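Local coordinates for protein alpha-1,3-glucanase (PDB 5ZRU) that probably hydrolyses alpha-1,3-glucan as a family GH87 glycoside hydrolase, its catalytic unit carrying bound calcium and zinc ions, at residues A239-N244 and R272-L277; R472-L477 and I495-S500. All blocks are in the same frame, centred on the assembly; numbering follows the deposited sequence.

How the interactions relate
Interactions 1 and 2 both belong to the parallel beta-helix of the catalytic unit and lie on opposite sides of the chain's centre. Their centres are 42 Å apart and their nearest atoms about 31 Å apart, so they do not touch. They follow one another along the chain: 239-244 with 272-277 closes well before 472-477 with 495-500 opens. Strands 269-273 and 475-478 belong to the same series of parallel strands, and each interaction joins such a strand, or the residues beside it, to a loop connecting strands. Together they exemplify how a solenoid is stitched at its corners as well as along its regular strands, near one end and again further along.

Interaction 1 (A239-N244 and R272-L277); sequences ANKINN and RVTGQL
I242 and V273 form a single parallel beta bridge between neighbouring coils of the parallel beta-helix, the fold expected for this pectate-lyase-like catalytic domain. The bridge is the tight part of the contact. I242 N gives its hydrogen to R272 O at 2.9 Å, and T274 N returns a bond to I242 O, also 2.9 Å, approaching nearly head-on to the carbonyl. V273 CA adds a C-H...O contact to the same oxygen. Both residues are buried. The side chain of I242 turns to V210 and V214 of helix 203-216, and meets V273 rather loosely, CB to CG2 at 4.3 Å.

Beyond the bridge the two backbones keep company without regular pairing. G275 N makes a weak bond to N243 O at 2.8 Å, bent to 124° at the hydrogen. On the exposed flank, K241 lies across T274 at about a right angle, its CD 3.5 Å from the methyl CG2. With chi1 of 56°, T274 has OG1 on the side of I242 O, at the long distance of 3.4 Å, while CG2 faces the lysine methylenes. Bends at the last two torsions of K241 then carry NZ off to V238 O and H330 NE2, so the aliphatic chain, not the ammonium, makes the contact. R272 likewise sends its guanidinium away, to N304.

N243, N244 and Q276 are also exposed. The terminal amide of Q276 leaves to bond N308 O, and its side chain is about 6 Å from that of the zinc ligand D278. Its backbone stays with the loop. The side-chain oxygen OD1 of N244 accepts Q276 N at 2.9 Å, the donor tilted 20° from the plane of the asparagine amide.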
# COMPACT_ATOMS: atom_id res chain seq x y z
N ALA A 239 6.97 -27.03 -14.16
CA ALA A 239 7.37 -28.42 -14.33
C ALA A 239 8.45 -28.83 -13.35
O ALA A 239 8.51 -30.00 -12.96
CB ALA A 239 7.85 -28.66 -15.76
N ASN A 240 9.32 -27.90 -12.94
CA ASN A 240 10.44 -28.22 -12.05
C ASN A 240 10.42 -27.20 -10.92
O ASN A 240 11.17 -26.22 -10.93
CB ASN A 240 11.76 -28.20 -12.82
CG ASN A 240 12.91 -28.76 -12.00
OD1 ASN A 240 12.70 -29.53 -11.05
ND2 ASN A 240 14.13 -28.37 -12.35
N LYS A 241 9.55 -27.44 -9.94
CA LYS A 241 9.40 -26.49 -8.84
C LYS A 241 10.57 -26.63 -7.87
O LYS A 241 11.19 -27.68 -7.76
CB LYS A 241 8.05 -26.70 -8.14
CG LYS A 241 6.88 -26.13 -8.95
CD LYS A 241 5.54 -26.16 -8.23
CE LYS A 241 4.88 -27.53 -8.35
NZ LYS A 241 4.66 -27.95 -9.77
N ILE A 242 10.88 -25.52 -7.18
CA ILE A 242 11.96 -25.46 -6.20
C ILE A 242 11.42 -25.87 -4.84
O ILE A 242 10.32 -25.48 -4.44
CB ILE A 242 12.57 -24.04 -6.15
CG1 ILE A 242 13.42 -23.79 -7.40
CG2 ILE A 242 13.42 -23.85 -4.89
CD1 ILE A 242 13.93 -22.37 -7.53
N ASN A 243 12.20 -26.68 -4.12
CA ASN A 243 11.83 -27.09 -2.77
C ASN A 243 12.05 -25.94 -1.79
O ASN A 243 11.08 -25.31 -1.35
CB ASN A 243 12.62 -28.33 -2.33
CG ASN A 243 12.13 -29.61 -2.99
OD1 ASN A 243 10.93 -29.81 -3.17
ND2 ASN A 243 13.06 -30.49 -3.36
N ASN A 244 13.30 -25.63 -1.46
CA ASN A 244 13.60 -24.55 -0.53
C ASN A 244 14.64 -23.61 -1.13
O ASN A 244 15.57 -24.06 -1.81
CB ASN A 244 14.12 -25.11 0.81
CG ASN A 244 13.17 -26.12 1.42
OD1 ASN A 244 12.08 -25.77 1.86
ND2 ASN A 244 13.58 -27.39 1.46
N ARG A 272 8.02 -20.33 -8.06
CA ARG A 272 7.49 -21.68 -8.25
C ARG A 272 8.12 -22.57 -7.18
O ARG A 272 9.00 -23.38 -7.45
CB ARG A 272 7.76 -22.21 -9.67
CG ARG A 272 7.16 -21.36 -10.78
CD ARG A 272 5.64 -21.39 -10.73
NE ARG A 272 5.05 -20.59 -11.81
CZ ARG A 272 3.74 -20.37 -11.95
NH1 ARG A 272 2.88 -20.87 -11.07
NH2 ARG A 272 3.30 -19.63 -12.96
N VAL A 273 7.67 -22.37 -5.94
CA VAL A 273 8.28 -22.95 -4.75
C VAL A 273 7.22 -23.79 -4.03
O VAL A 273 6.09 -23.33 -3.84
CB VAL A 273 8.81 -21.84 -3.81
CG1 VAL A 273 9.27 -22.42 -2.47
CG2 VAL A 273 9.95 -21.06 -4.50
N THR A 274 7.59 -25.01 -3.64
CA THR A 274 6.69 -25.88 -2.90
C THR A 274 7.04 -26.01 -1.43
O THR A 274 6.17 -26.41 -0.64
CB THR A 274 6.65 -27.29 -3.51
OG1 THR A 274 7.98 -27.83 -3.55
CG2 THR A 274 6.09 -27.24 -4.91
N GLY A 275 8.28 -25.72 -1.05
CA GLY A 275 8.64 -25.74 0.35
C GLY A 275 8.74 -24.33 0.90
O GLY A 275 7.79 -23.56 0.81
N GLN A 276 9.89 -23.98 1.46
CA GLN A 276 10.04 -22.72 2.18
C GLN A 276 10.97 -21.79 1.41
O GLN A 276 12.13 -22.13 1.16
CB GLN A 276 10.58 -22.96 3.58
CG GLN A 276 10.78 -21.68 4.37
CD GLN A 276 11.38 -21.94 5.73
OE1 GLN A 276 12.48 -22.47 5.84
NE2 GLN A 276 10.64 -21.59 6.77
N LEU A 277 10.46 -20.63 1.04
CA LEU A 277 11.33 -19.58 0.52
C LEU A 277 11.51 -18.52 1.59
O LEU A 277 10.63 -18.29 2.42
CB LEU A 277 10.76 -18.98 -0.77
CG LEU A 277 9.47 -18.16 -0.76
CD1 LEU A 277 9.78 -16.70 -0.50
CD2 LEU A 277 8.72 -18.33 -2.09

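Interaction 2 (R472-L477 and I495-S500); sequences RGAIDL and INTQRS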
# COMPACT_ATOMS: atom_id res chain seq x y z
N ARG A 472 -18.77 6.00 0.78
CA ARG A 472 -18.30 4.79 1.45
C ARG A 472 -17.94 5.15 2.89
O ARG A 472 -17.43 6.24 3.15
CB ARG A 472 -17.08 4.18 0.75
CG ARG A 472 -17.37 3.63 -0.65
CD ARG A 472 -18.15 2.34 -0.58
NE ARG A 472 -18.62 1.91 -1.90
CZ ARG A 472 -19.38 0.84 -2.10
NH1 ARG A 472 -19.74 0.08 -1.07
NH2 ARG A 472 -19.77 0.52 -3.33
N GLY A 473 -18.22 4.23 3.81
CA GLY A 473 -17.88 4.46 5.19
C GLY A 473 -16.38 4.38 5.42
O GLY A 473 -15.63 3.81 4.63
N ALA A 474 -15.92 5.00 6.51
CA ALA A 474 -14.57 4.70 6.97
C ALA A 474 -14.42 3.20 7.19
O ALA A 474 -13.38 2.61 6.86
CB ALA A 474 -14.26 5.49 8.25
N ILE A 475 -15.45 2.58 7.74
CA ILE A 475 -15.65 1.13 7.69
C ILE A 475 -16.87 0.90 6.81
O ILE A 475 -17.95 1.43 7.09
CB ILE A 475 -15.87 0.54 9.09
CG1 ILE A 475 -14.65 0.77 9.98
CG2 ILE A 475 -16.22 -0.95 9.00
CD1 ILE A 475 -14.85 0.24 11.42
N ASP A 476 -16.71 0.10 5.75
CA ASP A 476 -17.77 -0.06 4.76
C ASP A 476 -18.07 -1.54 4.56
O ASP A 476 -17.19 -2.31 4.17
CB ASP A 476 -17.39 0.59 3.42
CG ASP A 476 -18.59 0.79 2.52
OD1 ASP A 476 -18.94 -0.13 1.75
OD2 ASP A 476 -19.21 1.87 2.62
N LEU A 477 -19.32 -1.92 4.81
CA LEU A 477 -19.75 -3.30 4.69
C LEU A 477 -20.87 -3.37 3.65
O LEU A 477 -21.88 -2.67 3.77
CB LEU A 477 -20.23 -3.84 6.04
CG LEU A 477 -19.25 -3.63 7.21
CD1 LEU A 477 -19.88 -4.13 8.51
CD2 LEU A 477 -17.92 -4.35 6.96
N ILE A 495 -11.48 8.67 13.32
CA ILE A 495 -11.25 10.09 13.54
C ILE A 495 -11.41 10.86 12.23
O ILE A 495 -10.79 10.52 11.22
CB ILE A 495 -9.85 10.32 14.13
CG1 ILE A 495 -9.74 9.57 15.47
CG2 ILE A 495 -9.56 11.81 14.27
CD1 ILE A 495 -8.32 9.29 15.86
N ASN A 496 -12.21 11.94 12.28
CA ASN A 496 -12.34 12.90 11.18
C ASN A 496 -12.71 12.22 9.87
O ASN A 496 -12.08 12.43 8.83
CB ASN A 496 -11.08 13.74 11.03
CG ASN A 496 -11.03 14.89 12.01
OD1 ASN A 496 -12.08 15.34 12.49
ND2 ASN A 496 -9.83 15.38 12.31
N THR A 497 -13.79 11.44 9.90
CA THR A 497 -14.26 10.73 8.73
C THR A 497 -14.87 11.70 7.71
O THR A 497 -15.54 12.67 8.08
CB THR A 497 -15.27 9.66 9.14
OG1 THR A 497 -14.59 8.62 9.86
CG2 THR A 497 -15.97 9.05 7.91
N GLN A 498 -14.63 11.41 6.43
CA GLN A 498 -15.08 12.30 5.35
C GLN A 498 -16.61 12.33 5.27
O GLN A 498 -17.21 13.40 5.29
CB GLN A 498 -14.47 11.85 4.02
CG GLN A 498 -12.92 11.86 4.06
CD GLN A 498 -12.27 11.54 2.72
OE1 GLN A 498 -12.86 11.76 1.66
NE2 GLN A 498 -11.05 11.02 2.77
N ARG A 499 -17.24 11.16 5.15
CA ARG A 499 -18.70 11.10 5.16
C ARG A 499 -19.15 10.34 6.41
O ARG A 499 -18.95 10.84 7.52
CB ARG A 499 -19.24 10.49 3.86
CG ARG A 499 -20.77 10.69 3.66
CD ARG A 499 -21.16 12.19 3.62
NE ARG A 499 -22.57 12.37 3.24
CZ ARG A 499 -23.01 12.30 1.98
NH1 ARG A 499 -22.15 12.08 1.00
NH2 ARG A 499 -24.30 12.46 1.70
N SER A 500 -19.74 9.15 6.29
CA SER A 500 -20.19 8.42 7.47
C SER A 500 -19.11 7.46 7.97
O SER A 500 -18.37 6.87 7.18
CB SER A 500 -21.49 7.65 7.20
OG SER A 500 -22.56 8.56 6.95
O HOH W 1 -17.16 8.11 5.14
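A474 sets its methyl group against the branched end of T497, CB lying 3.5 Å from OG1 and 4.0 Å from CG2. With chi1 of -69°, T497 keeps OG1 beside its own backbone N and CG2 trans to that N, and both branches face the alanine. This small overlap is the side-chain share of a buried contact carried otherwise by backbone and water, at a corner of the parallel beta-helix.

S500 O is the main acceptor. It takes A474 N at 3.2 Å, in the carbonyl plane, and a C-H...O contact from G473 CA; a water supplies a further hydrogen. The same water donates to R472 O at 2.7 Å and accepts R499 N, tying together two loops that pair directly through one conventional hydrogen bond.

The run from R472 into the start of strand 475-478 is braced from within. R472 NH1 meets D476 OD1 at 2.9 Å, with the oxygen close to the guanidinium plane but the nitrogen 35° out of the carboxylate plane on its syn side. D476 OD2 uses its anti lone pair for G473 N. Two oxygens thus hold a side chain and the backbone of the same short run. The arginine has further carboxylate partners, E478 at NH1 and D466 at NE.

Around this corner, A474 and I475 pack on I494 of strand 487-495 and I458 of strand 451-459. S500 OG bonds A540 N, while I475 opens strand 475-478, and its backbone bonds to A501 and to Q503, the latter within the parallel strand 502-505.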